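Local coordinates for protein ricin B lectin (Clostridium thermocellum, PDB 3VSF) that probably hydrolyses beta-1,3-galactan as an exo-acting family 43 glycoside hydrolase and carries a galactose-binding ricin-type beta-trefoil module, at residues D176-N188 with F199-Y212. Sequence-based numbering, arbitrary orientation.
Sequences DHGLPGYMSRDCN and FISAANENMDLHLY
Cys187 faces Ser201 in a non-hydrogen-bonded pair and Asn188 faces Ile200 in a hydrogen-bonded one, on the first strand, an edge strand, of a four-stranded antiparallel sheet, one blade of the five-bladed beta-propeller characteristic of family 43 glycoside hydrolases. Ile200 N gives the straighter of the two bonds of its pair, to Asn188 O at 2.9 Å (N-H...O 173°). Upstream, the mostly irregular residues 176-186 run against strand 199-203 and the type I' turn Asn204-Met207. Asp176 OD1 ties the two segments together: its syn lone pair takes Asn204 N, and its anti lone pair takes Met183 N from its own segment at 2.8 Å.

Glu205 can be followed outward along its side chain. CB comes within 3.9 Å of His177 NE2, and CG sits over the ring face, 3.4 Å from the ring centroid in a CH-pi contact. The bend at chi2 (-63°) turns the carboxylate off the ring, bringing OE1 to the Met183 sulfur and methyl and into a long salt bridge with Arg185 NH1, 4.0 Å away. Arg185 NH2 is hydrogen-bonded to Tyr143 O. With Glu205 over its face, His177 uses its edge to donate from NE2 to Asn204 OD1.

Elsewhere, His210 CE1 points into the face of Tyr182, a T-shaped pair with planes at 76°. His210 ND1 donates to Tyr212 OH, 2.9 Å away in the imidazole plane, and the same hydroxyl oxygen lies 3.2 Å from Tyr182 CB.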
# COMPACT_ATOMS: atom_id res chain seq x y z
N ASP A 176 0.50 21.19 25.35
CA ASP A 176 -0.30 20.77 24.21
C ASP A 176 -1.63 20.16 24.66
O ASP A 176 -1.71 18.97 24.97
CB ASP A 176 0.48 19.77 23.35
CG ASP A 176 -0.16 19.55 21.99
OD1 ASP A 176 0.17 18.53 21.34
OD2 ASP A 176 -0.99 20.38 21.58
N HIS A 177 -2.66 21.00 24.69
CA HIS A 177 -4.00 20.56 25.08
C HIS A 177 -4.08 20.05 26.52
O HIS A 177 -4.45 18.91 26.76
CB HIS A 177 -4.54 19.51 24.11
CG HIS A 177 -4.91 20.06 22.77
ND1 HIS A 177 -6.18 20.52 22.47
CD2 HIS A 177 -4.18 20.23 21.64
CE1 HIS A 177 -6.21 20.95 21.22
NE2 HIS A 177 -5.01 20.79 20.70
N GLY A 178 -3.72 20.91 27.47
CA GLY A 178 -3.87 20.60 28.88
C GLY A 178 -2.66 19.99 29.55
O GLY A 178 -2.47 20.15 30.76
N LEU A 179 -1.83 19.29 28.78
CA LEU A 179 -0.67 18.61 29.35
C LEU A 179 0.65 19.15 28.81
O LEU A 179 0.69 19.72 27.72
CB LEU A 179 -0.77 17.10 29.11
CG LEU A 179 -1.94 16.38 29.79
CD1 LEU A 179 -1.94 14.90 29.44
CD2 LEU A 179 -1.91 16.58 31.29
N PRO A 180 1.74 18.96 29.57
CA PRO A 180 3.08 19.37 29.13
C PRO A 180 3.64 18.40 28.10
O PRO A 180 3.53 17.19 28.27
CB PRO A 180 3.89 19.30 30.42
CG PRO A 180 3.22 18.25 31.23
CD PRO A 180 1.75 18.40 30.93
N GLY A 181 4.24 18.94 27.05
CA GLY A 181 4.81 18.12 25.99
C GLY A 181 3.85 17.91 24.84
O GLY A 181 2.64 17.80 25.03
N TYR A 182 4.40 17.87 23.63
CA TYR A 182 3.60 17.65 22.42
C TYR A 182 2.89 16.31 22.46
O TYR A 182 3.46 15.30 22.89
CB TYR A 182 4.50 17.71 21.19
CG TYR A 182 5.06 19.09 20.89
CD1 TYR A 182 4.26 20.22 20.99
CD2 TYR A 182 6.38 19.25 20.51
CE1 TYR A 182 4.77 21.47 20.72
CE2 TYR A 182 6.90 20.50 20.23
CZ TYR A 182 6.09 21.61 20.34
OH TYR A 182 6.60 22.86 20.07
N MET A 183 1.63 16.29 22.02
CA MET A 183 0.89 15.04 21.90
C MET A 183 1.55 14.15 20.86
O MET A 183 2.13 14.65 19.89
CB MET A 183 -0.57 15.31 21.53
CG MET A 183 -1.32 16.17 22.54
SD MET A 183 -3.09 16.27 22.21
CE MET A 183 -3.59 14.58 22.50
N SER A 184 1.46 12.84 21.05
CA SER A 184 2.08 11.89 20.14
C SER A 184 1.28 10.60 20.05
O SER A 184 1.39 9.73 20.91
CB SER A 184 3.52 11.59 20.59
OG SER A 184 4.11 10.59 19.78
N ARG A 185 0.48 10.48 18.99
CA ARG A 185 -0.31 9.28 18.77
C ARG A 185 0.27 8.41 17.66
O ARG A 185 1.35 7.84 17.82
CB ARG A 185 -1.77 9.64 18.48
CG ARG A 185 -2.49 10.27 19.66
CD ARG A 185 -4.00 10.10 19.56
NE ARG A 185 -4.68 10.45 20.80
CZ ARG A 185 -5.30 11.61 21.01
NH1 ARG A 185 -5.33 12.53 20.06
NH2 ARG A 185 -5.89 11.84 22.18
N ASP A 186 -0.44 8.31 16.54
CA ASP A 186 0.04 7.54 15.40
C ASP A 186 1.45 7.99 15.02
O ASP A 186 1.70 9.18 14.82
CB ASP A 186 -0.90 7.69 14.20
CG ASP A 186 -2.22 6.96 14.41
OD1 ASP A 186 -2.61 6.76 15.58
OD2 ASP A 186 -2.86 6.60 13.40
N CYS A 187 2.37 7.03 14.94
CA CYS A 187 3.78 7.36 14.75
C CYS A 187 4.48 6.45 13.74
O CYS A 187 3.88 5.52 13.21
CB CYS A 187 4.51 7.27 16.09
SG CYS A 187 4.52 5.62 16.81
N ASN A 188 5.75 6.74 13.49
CA ASN A 188 6.58 5.94 12.60
C ASN A 188 8.03 6.40 12.66
O ASN A 188 8.31 7.54 13.04
CB ASN A 188 6.05 6.01 11.17
CG ASN A 188 6.31 4.74 10.39
OD1 ASN A 188 7.28 4.02 10.65
ND2 ASN A 188 5.44 4.44 9.43
N PHE A 199 11.83 10.43 14.18
CA PHE A 199 10.58 9.92 14.72
C PHE A 199 9.46 10.89 14.36
O PHE A 199 9.55 12.09 14.61
CB PHE A 199 10.68 9.77 16.24
CG PHE A 199 9.39 9.36 16.90
CD1 PHE A 199 9.02 8.03 16.96
CD2 PHE A 199 8.56 10.31 17.47
CE1 PHE A 199 7.83 7.65 17.57
CE2 PHE A 199 7.37 9.94 18.08
CZ PHE A 199 7.01 8.61 18.13
N ILE A 200 8.40 10.36 13.76
CA ILE A 200 7.27 11.19 13.35
C ILE A 200 5.98 10.72 14.02
O ILE A 200 5.74 9.52 14.15
CB ILE A 200 7.11 11.18 11.81
CG1 ILE A 200 6.02 12.17 11.38
CG2 ILE A 200 6.80 9.78 11.31
CD1 ILE A 200 5.87 12.30 9.88
N SER A 201 5.16 11.67 14.44
CA SER A 201 3.90 11.35 15.11
C SER A 201 2.91 12.50 15.01
O SER A 201 3.29 13.65 14.77
CB SER A 201 4.15 10.99 16.58
OG SER A 201 4.68 12.09 17.29
N ALA A 202 1.63 12.19 15.20
CA ALA A 202 0.58 13.19 15.13
C ALA A 202 0.45 13.96 16.44
O ALA A 202 0.19 13.37 17.49
CB ALA A 202 -0.75 12.54 14.76
N ALA A 203 0.63 15.27 16.37
CA ALA A 203 0.53 16.13 17.55
C ALA A 203 -0.63 17.11 17.42
O ALA A 203 -1.31 17.16 16.39
CB ALA A 203 1.83 16.88 17.77
N ASN A 204 -0.86 17.89 18.47
CA ASN A 204 -1.91 18.90 18.48
C ASN A 204 -3.28 18.30 18.14
O ASN A 204 -3.98 18.79 17.26
CB ASN A 204 -1.57 20.03 17.50
CG ASN A 204 -2.41 21.27 17.73
OD1 ASN A 204 -3.51 21.20 18.28
ND2 ASN A 204 -1.88 22.42 17.32
N GLU A 205 -3.65 17.25 18.86
CA GLU A 205 -4.93 16.57 18.63
C GLU A 205 -5.01 15.94 17.24
O GLU A 205 -6.01 16.09 16.54
CB GLU A 205 -6.10 17.52 18.85
CG GLU A 205 -6.50 17.70 20.30
CD GLU A 205 -6.99 16.41 20.92
OE1 GLU A 205 -6.34 15.91 21.87
OE2 GLU A 205 -8.03 15.88 20.47
N ASN A 206 -3.94 15.25 16.85
CA ASN A 206 -3.88 14.58 15.54
C ASN A 206 -4.11 15.53 14.37
O ASN A 206 -4.33 15.09 13.24
CB ASN A 206 -4.88 13.42 15.49
CG ASN A 206 -4.64 12.39 16.57
OD1 ASN A 206 -3.54 12.28 17.11
ND2 ASN A 206 -5.68 11.62 16.89
N MET A 207 -4.06 16.83 14.64
CA MET A 207 -4.28 17.83 13.60
C MET A 207 -2.99 18.19 12.88
O MET A 207 -3.01 18.57 11.71
CB MET A 207 -4.91 19.10 14.19
CG MET A 207 -6.28 18.88 14.82
SD MET A 207 -7.53 18.39 13.62
CE MET A 207 -7.45 19.76 12.47
N ASP A 208 -1.87 18.06 13.58
CA ASP A 208 -0.57 18.38 13.00
C ASP A 208 0.38 17.19 13.07
O ASP A 208 0.29 16.37 13.97
CB ASP A 208 0.05 19.58 13.72
CG ASP A 208 -0.87 20.79 13.75
OD1 ASP A 208 -1.75 20.89 12.87
OD2 ASP A 208 -0.71 21.64 14.65
N LEU A 209 1.28 17.10 12.10
CA LEU A 209 2.31 16.08 12.11
C LEU A 209 3.63 16.67 12.57
O LEU A 209 4.08 17.70 12.05
CB LEU A 209 2.48 15.46 10.72
CG LEU A 209 1.46 14.39 10.30
CD1 LEU A 209 1.71 13.95 8.87
CD2 LEU A 209 1.51 13.21 11.25
N HIS A 210 4.25 16.03 13.56
CA HIS A 210 5.54 16.48 14.06
C HIS A 210 6.66 15.53 13.67
O HIS A 210 6.60 14.33 13.95
CB HIS A 210 5.49 16.65 15.58
CG HIS A 210 4.85 17.93 16.03
ND1 HIS A 210 4.73 18.28 17.36
CD2 HIS A 210 4.30 18.95 15.33
CE1 HIS A 210 4.13 19.45 17.45
NE2 HIS A 210 3.86 19.88 16.24
N LEU A 211 7.68 16.07 13.01
CA LEU A 211 8.86 15.29 12.65
C LEU A 211 9.99 15.60 13.62
O LEU A 211 10.58 16.68 13.57
CB LEU A 211 9.29 15.59 11.22
CG LEU A 211 10.52 14.83 10.71
CD1 LEU A 211 10.27 13.33 10.73
CD2 LEU A 211 10.90 15.30 9.31
N TYR A 212 10.30 14.65 14.50
CA TYR A 212 11.35 14.84 15.49
C TYR A 212 12.66 14.22 15.04
O TYR A 212 12.69 13.08 14.56
CB TYR A 212 10.93 14.23 16.84
CG TYR A 212 9.62 14.74 17.37
CD1 TYR A 212 9.55 15.93 18.08
CD2 TYR A 212 8.45 14.02 17.19
CE1 TYR A 212 8.34 16.40 18.57
CE2 TYR A 212 7.24 14.48 17.68
CZ TYR A 212 7.19 15.67 18.37
OH TYR A 212 5.99 16.13 18.86